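Local structure of uncharacterized peptidase Lmo0363 (Listeria monocytogenes, 3L4E) at residues Phe6-Ser9 with Asp13-Pro16; Glu68-Ile73 with Asp103-Glu108; Glu96-Gly101 with Val143-Tyr148. The protein is probably a serine-type peptidase of the S51 family, resembling peptidase E, although its substrates and biological role have not been established. All blocks are in the same frame, centred on the assembly; numbering follows the deposited sequence. Where two conformers were deposited one is given.

Interaction 1 (Phe6-Ser9 with Asp13-Pro16)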
loop_
_atom_site.group_PDB
_atom_site.type_symbol
_atom_site.label_atom_id
_atom_site.label_comp_id
_atom_site.label_asym_id
_atom_site.label_seq_id
_atom_site.Cartn_x
_atom_site.Cartn_y
_atom_site.Cartn_z
ATOM N N PHE A 6 3.500 -6.338 4.091
ATOM C CA PHE A 6 2.560 -7.261 3.463
ATOM C C PHE A 6 1.977 -6.518 2.274
ATOM O O PHE A 6 1.288 -5.519 2.462
ATOM C CB PHE A 6 1.464 -7.618 4.470
ATOM C CG PHE A 6 0.412 -8.552 3.944
ATOM C CD1 PHE A 6 0.551 -9.930 4.095
ATOM C CD2 PHE A 6 -0.728 -8.062 3.319
ATOM C CE1 PHE A 6 -0.428 -10.802 3.637
ATOM C CE2 PHE A 6 -1.714 -8.936 2.850
ATOM C CZ PHE A 6 -1.561 -10.301 3.010
ATOM N N LEU A 7 2.285 -6.974 1.057
ATOM C CA LEU A 7 1.840 -6.277 -0.151
ATOM C C LEU A 7 0.764 -7.084 -0.871
ATOM O O LEU A 7 0.865 -8.303 -0.984
ATOM C CB LEU A 7 3.024 -5.994 -1.087
ATOM C CG LEU A 7 4.232 -5.314 -0.439
ATOM C CD1 LEU A 7 5.354 -5.043 -1.466
ATOM C CD2 LEU A 7 3.800 -4.020 0.238
ATOM N N THR A 8 -0.260 -6.401 -1.366
ATOM C CA THR A 8 -1.417 -7.072 -1.939
ATOM C C THR A 8 -2.024 -6.218 -3.054
ATOM O O THR A 8 -1.803 -5.008 -3.092
ATOM C CB THR A 8 -2.471 -7.361 -0.820
ATOM O OG1 THR A 8 -3.660 -7.922 -1.390
ATOM C CG2 THR A 8 -2.842 -6.087 -0.082
ATOM N N SER A 9 -2.774 -6.845 -3.959
ATOM C CA SER A 9 -3.566 -6.123 -4.958
ATOM C C SER A 9 -4.938 -5.769 -4.403
ATOM O O SER A 9 -5.581 -4.818 -4.850
ATOM C CB SER A 9 -3.776 -6.978 -6.210
ATOM O OG SER A 9 -2.560 -7.413 -6.776
ATOM N N ASP A 13 -9.269 -9.864 -0.675
ATOM C CA ASP A 13 -9.152 -11.144 -1.376
ATOM C C ASP A 13 -8.100 -12.057 -0.750
ATOM O O ASP A 13 -8.019 -13.240 -1.095
ATOM C CB ASP A 13 -8.819 -10.929 -2.855
ATOM C CG ASP A 13 -10.024 -10.517 -3.679
ATOM O OD1 ASP A 13 -11.170 -10.802 -3.268
ATOM O OD2 ASP A 13 -9.817 -9.924 -4.756
ATOM N N VAL A 14 -7.296 -11.524 0.171
ATOM C CA VAL A 14 -6.206 -12.318 0.751
ATOM C C VAL A 14 -6.138 -12.249 2.277
ATOM O O VAL A 14 -5.064 -12.411 2.871
ATOM C CB VAL A 14 -4.827 -11.914 0.175
ATOM C CG1 VAL A 14 -4.753 -12.202 -1.321
ATOM C CG2 VAL A 14 -4.534 -10.433 0.440
ATOM N N VAL A 15 -7.285 -12.040 2.915
ATOM C CA VAL A 15 -7.322 -11.970 4.370
ATOM C C VAL A 15 -6.648 -13.174 5.051
ATOM O O VAL A 15 -5.860 -12.984 5.983
ATOM C CB VAL A 15 -8.751 -11.736 4.900
ATOM C CG1 VAL A 15 -8.775 -11.780 6.429
ATOM C CG2 VAL A 15 -9.284 -10.405 4.372
ATOM N N PRO A 16 -6.926 -14.405 4.584
ATOM C CA PRO A 16 -6.254 -15.541 5.235
ATOM C C PRO A 16 -4.729 -15.519 5.088
ATOM O O PRO A 16 -4.044 -16.025 5.965
ATOM C CB PRO A 16 -6.844 -16.767 4.519
ATOM C CG PRO A 16 -8.168 -16.305 4.009
ATOM C CD PRO A 16 -7.955 -14.850 3.630
#
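V14 reaches strand 4-8 with a single methyl group: its CG2 lies against both F6 and T8, side chains two residues apart on the same face of the strand. The F6 ring is met at its edge, close to its plane, with CZ 3.9 Å from V14 CG2. A chi1 of 179°, which turns CG directly away from the backbone N, carries the ring toward V14; the ring also packs edge-to-face with F18. A flat, buried phenylalanine suits this place, since its rim can accept a methyl while its body fills the layer between strand 4-8 and helix 15-21.

T8 brings its polar branch to the same methyl, T8 OG1 lying 3.2 Å from V14 CG2, a tight approach for a pair that is not hydrogen-bonded. Its chi1 of 175° puts OG1 across from the backbone N and toward V14. OG1 finds its polar partner in S10 N, so the hydroxyl is satisfied although buried among apolar groups. V14 occupies the N-cap position of helix 15-21 but cannot cap with its side chain; its compact shape, branched at CB, suits instead the double contact with F6 and T8.

The neighbouring S9 O bonds to S120 OG, and the T8 side chain is about 7 Å from that of S120, the probable nucleophile of the charge relay. The contact thus packs the connection from strand 4-8 to helix 15-21 back on the strand, near a probable nucleophile elbow, consistent with the glutaminase-I-like alpha/beta fold of S51 peptidases.

Interaction 2 (Glu68-Ile73 with Asp103-Glu108)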
loop_
_atom_site.group_PDB
_atom_site.type_symbol
_atom_site.label_atom_id
_atom_site.label_comp_id
_atom_site.label_asym_id
_atom_site.label_seq_id
_atom_site.Cartn_x
_atom_site.Cartn_y
_atom_site.Cartn_z
ATOM N N GLU A 68 -4.907 16.173 7.184
ATOM C CA GLU A 68 -4.556 16.295 8.597
ATOM C C GLU A 68 -3.187 16.928 8.852
ATOM O O GLU A 68 -2.267 16.802 8.037
ATOM C CB GLU A 68 -4.697 14.943 9.301
ATOM C CG GLU A 68 -6.149 14.485 9.379
ATOM C CD GLU A 68 -6.321 13.168 10.101
ATOM O OE1 GLU A 68 -6.142 12.114 9.458
ATOM O OE2 GLU A 68 -6.649 13.185 11.304
ATOM N N SER A 69 -3.070 17.617 9.988
ATOM C CA SER A 69 -1.834 18.296 10.371
ATOM C C SER A 69 -0.691 17.300 10.498
ATOM O O SER A 69 -0.922 16.101 10.646
ATOM C CB SER A 69 -2.027 19.015 11.705
ATOM O OG SER A 69 -2.153 18.072 12.756
ATOM N N LEU A 70 0.545 17.787 10.436
ATOM C CA LEU A 70 1.690 16.900 10.618
ATOM C C LEU A 70 1.720 16.361 12.040
ATOM O O LEU A 70 2.222 15.263 12.285
ATOM C CB LEU A 70 3.005 17.601 10.286
ATOM C CG LEU A 70 3.580 17.258 8.911
ATOM C CD1 LEU A 70 3.794 15.747 8.767
ATOM C CD2 LEU A 70 2.673 17.790 7.803
ATOM N N GLY A 71 1.181 17.140 12.975
ATOM C CA GLY A 71 1.089 16.710 14.355
ATOM C C GLY A 71 0.288 15.431 14.473
ATOM O O GLY A 71 0.703 14.487 15.145
ATOM N N GLU A 72 -0.862 15.400 13.809
ATOM C CA GLU A 72 -1.746 14.245 13.855
ATOM C C GLU A 72 -1.145 13.070 13.087
ATOM O O GLU A 72 -1.273 11.917 13.501
ATOM C CB GLU A 72 -3.117 14.602 13.278
ATOM C CG GLU A 72 -4.220 13.644 13.677
ATOM C CD GLU A 72 -4.482 13.660 15.171
ATOM O OE1 GLU A 72 -4.986 12.648 15.703
ATOM O OE2 GLU A 72 -4.174 14.688 15.816
ATOM N N ILE A 73 -0.500 13.368 11.963
ATOM C CA ILE A 73 0.140 12.339 11.157
ATOM C C ILE A 73 1.252 11.679 11.960
ATOM O O ILE A 73 1.328 10.454 12.045
ATOM C CB ILE A 73 0.722 12.925 9.851
ATOM C CG1 ILE A 73 -0.406 13.409 8.928
ATOM C CG2 ILE A 73 1.612 11.898 9.147
ATOM C CD1 ILE A 73 0.084 14.121 7.669
ATOM N N ASP A 103 6.233 10.543 4.024
ATOM C CA ASP A 103 6.974 9.425 3.465
ATOM C C ASP A 103 8.117 9.068 4.411
ATOM O O ASP A 103 8.370 7.894 4.685
ATOM C CB ASP A 103 7.477 9.733 2.044
ATOM C CG ASP A 103 8.396 10.959 1.975
ATOM O OD1 ASP A 103 8.290 11.876 2.813
ATOM O OD2 ASP A 103 9.230 11.006 1.050
ATOM N N LYS A 104 8.745 10.098 4.969
ATOM C CA LYS A 104 9.837 9.929 5.921
ATOM C C LYS A 104 9.382 9.260 7.217
ATOM O O LYS A 104 10.069 8.385 7.748
ATOM C CB LYS A 104 10.470 11.287 6.237
ATOM C CG LYS A 104 11.984 11.260 6.372
ATOM C CD LYS A 104 12.664 11.193 5.011
ATOM C CE LYS A 104 12.643 9.786 4.432
ATOM N NZ LYS A 104 13.060 9.776 3.011
ATOM N N LEU A 105 8.225 9.677 7.721
ATOM C CA LEU A 105 7.696 9.152 8.979
ATOM C C LEU A 105 7.296 7.685 8.855
ATOM O O LEU A 105 7.378 6.917 9.817
ATOM C CB LEU A 105 6.502 9.988 9.428
ATOM C CG LEU A 105 6.850 11.458 9.650
ATOM C CD1 LEU A 105 5.604 12.254 9.993
ATOM C CD2 LEU A 105 7.890 11.583 10.744
ATOM N N ILE A 106 6.857 7.299 7.666
ATOM C CA ILE A 106 6.490 5.914 7.409
ATOM C C ILE A 106 7.752 5.054 7.367
ATOM O O ILE A 106 7.811 3.989 7.985
ATOM C CB ILE A 106 5.652 5.763 6.123
ATOM C CG1 ILE A 106 4.256 6.356 6.361
ATOM C CG2 ILE A 106 5.585 4.293 5.687
ATOM C CD1 ILE A 106 3.347 6.360 5.162
ATOM N N LEU A 107 8.775 5.530 6.665
ATOM C CA LEU A 107 10.031 4.791 6.604
ATOM C C LEU A 107 10.640 4.592 7.988
ATOM O O LEU A 107 11.145 3.513 8.295
ATOM C CB LEU A 107 11.033 5.488 5.683
ATOM C CG LEU A 107 10.685 5.472 4.196
ATOM C CD1 LEU A 107 11.704 6.288 3.404
ATOM C CD2 LEU A 107 10.596 4.040 3.683
ATOM N N GLU A 108 10.602 5.632 8.819
ATOM C CA GLU A 108 11.136 5.528 10.179
ATOM C C GLU A 108 10.402 4.469 10.999
ATOM O O GLU A 108 11.029 3.672 11.704
ATOM C CB GLU A 108 11.087 6.877 10.912
ATOM C CG GLU A 108 11.621 6.802 12.343
ATOM C CD GLU A 108 11.258 8.011 13.196
ATOM O OE1 GLU A 108 10.817 9.042 12.643
ATOM O OE2 GLU A 108 11.424 7.927 14.432
#
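The turn of helix 102-111 that presents L105 to L70 and I73 is closed by a backbone hydrogen bond from E108 N to K104 O, 3.0 Å long. The contact joins two helices of the alpha/beta fold, each belonging to a parallel beta-alpha-beta crossover: helix 70-79 leads from strand 59-62 to strand 82-85, while helix 102-111 lies on the way from 82-85 to 115-119. Where they meet, the contact is apolar packing.

L105 turns one methyl, CD1, to the pair formed by L70 CD1 and I73 CG2. With CG directed away from its own carbonyl and chi2 near 176°, it is a straight leucine that carries CD1 out toward helix 70-79. L105 was modelled in two conformers, so the exact fit described here holds for one of them. In that conformer L105 CD1 lies 4.1 Å from I73 CG2, the two side chains running nearly perpendicular. Isoleucine suits this buried turn because its CG2 branch, set close to the backbone, can face the neighbouring helix while the longer CG1 branch runs elsewhere, toward T100. L70, in the exposed first turn, completes the contact: L70 CD1 lies 4.1 Å from L105 CD1, and the side chains meet at a slant. L105 also touches T74 and L77 of helix 70-79.

Apart from this contact, E108 forms a salt bridge with R78, and E68 with K76. Helix 70-79 itself starts from S69, a small hydroxyl residue well fitted to an N-cap, whose OG accepts E72 N at 3.1 Å with an N-H...O angle of 158°.

Interaction 3 (Glu96-Gly101 with Val143-Tyr148)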
loop_
_atom_site.group_PDB
_atom_site.type_symbol
_atom_site.label_atom_id
_atom_site.label_comp_id
_atom_site.label_asym_id
_atom_site.label_seq_id
_atom_site.Cartn_x
_atom_site.Cartn_y
_atom_site.Cartn_z
ATOM N N GLU A 96 0.886 13.423 -1.809
ATOM C CA GLU A 96 0.505 13.877 -0.476
ATOM C C GLU A 96 1.499 13.419 0.594
ATOM O O GLU A 96 1.793 14.166 1.535
ATOM C CB GLU A 96 -0.929 13.450 -0.157
ATOM C CG GLU A 96 -1.951 14.069 -1.114
ATOM C CD GLU A 96 -1.880 15.602 -1.145
ATOM O OE1 GLU A 96 -2.081 16.236 -0.092
ATOM O OE2 GLU A 96 -1.622 16.175 -2.223
ATOM N N LEU A 97 2.039 12.213 0.439
ATOM C CA LEU A 97 3.086 11.746 1.341
ATOM C C LEU A 97 4.333 12.630 1.274
ATOM O O LEU A 97 4.921 12.958 2.304
ATOM C CB LEU A 97 3.453 10.294 1.046
ATOM C CG LEU A 97 2.415 9.223 1.396
ATOM C CD1 LEU A 97 2.880 7.867 0.897
ATOM C CD2 LEU A 97 2.135 9.158 2.897
ATOM N N LYS A 98 4.742 13.018 0.069
ATOM C CA LYS A 98 5.904 13.897 -0.059
ATOM C C LYS A 98 5.626 15.316 0.453
ATOM O O LYS A 98 6.467 15.914 1.140
ATOM C CB LYS A 98 6.405 13.950 -1.504
ATOM C CG LYS A 98 7.015 12.662 -2.005
ATOM C CD LYS A 98 7.685 12.888 -3.356
ATOM C CE LYS A 98 8.386 11.635 -3.853
ATOM N NZ LYS A 98 9.145 11.901 -5.110
ATOM N N ARG A 99 4.454 15.855 0.120
ATOM C CA ARG A 99 4.096 17.215 0.516
ATOM C C ARG A 99 4.175 17.422 2.024
ATOM O O ARG A 99 4.561 18.491 2.500
ATOM C CB ARG A 99 2.686 17.584 0.043
ATOM C CG ARG A 99 2.215 18.917 0.624
ATOM C CD ARG A 99 0.780 19.277 0.269
ATOM N NE ARG A 99 -0.219 18.379 0.845
ATOM C CZ ARG A 99 -0.734 18.491 2.069
ATOM N NH1 ARG A 99 -0.332 19.453 2.888
ATOM N NH2 ARG A 99 -1.646 17.623 2.483
ATOM N N THR A 100 3.789 16.394 2.772
ATOM C CA THR A 100 3.738 16.488 4.225
ATOM C C THR A 100 5.023 16.027 4.872
ATOM O O THR A 100 5.227 16.232 6.060
ATOM C CB THR A 100 2.604 15.623 4.787
ATOM O OG1 THR A 100 2.774 14.269 4.344
ATOM C CG2 THR A 100 1.262 16.143 4.317
ATOM N N GLY A 101 5.881 15.382 4.091
ATOM C CA GLY A 101 7.079 14.774 4.638
ATOM C C GLY A 101 6.757 13.482 5.379
ATOM O O GLY A 101 7.583 12.977 6.140
ATOM N N VAL A 143 -1.229 17.141 -9.474
ATOM C CA VAL A 143 -0.764 18.304 -10.227
ATOM C C VAL A 143 0.500 18.938 -9.657
ATOM O O VAL A 143 1.044 19.869 -10.252
ATOM C CB VAL A 143 -1.849 19.396 -10.345
ATOM C CG1 VAL A 143 -3.112 18.839 -11.000
ATOM C CG2 VAL A 143 -2.156 20.015 -8.978
ATOM N N ASN A 144 0.970 18.430 -8.521
ATOM C CA ASN A 144 2.149 18.983 -7.850
ATOM C C ASN A 144 3.357 18.049 -7.807
ATOM O O ASN A 144 4.477 18.490 -7.577
ATOM C CB ASN A 144 1.805 19.419 -6.424
ATOM C CG ASN A 144 0.708 20.452 -6.382
ATOM O OD1 ASN A 144 -0.254 20.322 -5.624
ATOM N ND2 ASN A 144 0.836 21.482 -7.204
ATOM N N LEU A 145 3.130 16.760 -8.023
ATOM C CA LEU A 145 4.197 15.777 -7.869
ATOM C C LEU A 145 5.181 15.847 -9.037
ATOM O O LEU A 145 4.822 15.519 -10.162
ATOM C CB LEU A 145 3.597 14.378 -7.767
ATOM C CG LEU A 145 4.561 13.203 -7.625
ATOM C CD1 LEU A 145 5.283 13.271 -6.288
ATOM C CD2 LEU A 145 3.798 11.891 -7.767
ATOM N N THR A 146 6.423 16.248 -8.760
ATOM C CA THR A 146 7.400 16.516 -9.822
ATOM C C THR A 146 8.441 15.419 -10.028
ATOM O O THR A 146 9.219 15.462 -10.978
ATOM C CB THR A 146 8.161 17.838 -9.573
ATOM O OG1 THR A 146 8.860 17.760 -8.326
ATOM C CG2 THR A 146 7.199 19.016 -9.540
ATOM N N ASN A 147 8.459 14.449 -9.129
ATOM C CA ASN A 147 9.429 13.369 -9.166
ATOM C C ASN A 147 8.717 12.099 -8.716
ATOM O O ASN A 147 8.037 12.090 -7.692
ATOM C CB ASN A 147 10.577 13.704 -8.220
ATOM C CG ASN A 147 11.669 12.656 -8.206
ATOM O OD1 ASN A 147 11.483 11.524 -8.627
ATOM N ND2 ASN A 147 12.835 13.045 -7.703
ATOM N N TYR A 148 8.838 11.027 -9.493
ATOM C CA TYR A 148 8.091 9.819 -9.187
ATOM C C TYR A 148 8.860 8.828 -8.305
ATOM O O TYR A 148 8.387 7.721 -8.055
ATOM C CB TYR A 148 7.574 9.179 -10.483
ATOM C CG TYR A 148 6.610 10.087 -11.228
ATOM C CD1 TYR A 148 5.787 10.968 -10.533
ATOM C CD2 TYR A 148 6.526 10.070 -12.617
ATOM C CE1 TYR A 148 4.904 11.802 -11.193
ATOM C CE2 TYR A 148 5.640 10.903 -13.286
ATOM C CZ TYR A 148 4.831 11.769 -12.568
ATOM O OH TYR A 148 3.945 12.609 -13.215
#
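K98 leans out of helix 90-100 toward L145 and N147 in the segment 143-148. From CB, which points at that segment, the chain sets off on the far side from its own carbonyl (chi1 -68°) and stays extended to its end. CD is the first atom to touch, 3.8 Å from L145 CD1, the leucine lying squarely across the lysine. CE then passes 3.9 Å from N147 O, and NZ finishes by donating to that same oxygen at 2.8 Å. The ammonium group approaches from above the carbonyl plane, 55° out of it, and so does not use a lone-pair direction. A second, weak bond joins NZ to D149 O. Lysine suits this place because its methylenes can lie on a leucine while its amine reaches backbone oxygens near the surface. The asparagine's own OD1 turns to D149 N, which probably helps to hold the local backbone.

Within helix 90-100, R99 grips E96 side-on, with NE and NH2 both bonded to OE1 and each 3.0 Å from it. E96 O accepts from T100 N and T100 OG1, and G101, at a positive phi of 76°, ends the helix in a Schellman motif.

Q95 OE1, also on helix 90-100, accepts a hydrogen bond from N144 N, and F91 stacks edge-to-face with Y148. The long connection between helix 121-124 and strand 157-159 is thereby held along helix 90-100, whose L97 packs on helix 102-111 and whose T100 touches helix 70-79.

Interactions 2 and 3 are neighbours, with centres 13 Å apart, and they touch directly. D103 N of interaction 2 probably donates to L97 O of interaction 3 (3.2 Å) where helix 90-100 gives way to helix 102-111, and I106 CD1 packs 3.8 Å from L97 CD2. Their segments alternate along the chain, and helix 90-100 touches both of the other helices as well as segment 143-148. Interaction 1 lies across the chain's centre from both, its centre 24 Å from that of interaction 2 and 26 Å from that of interaction 3. It alone of the three adjoins the probable charge relay residues S120 and H161; the others are structural packing away from that site.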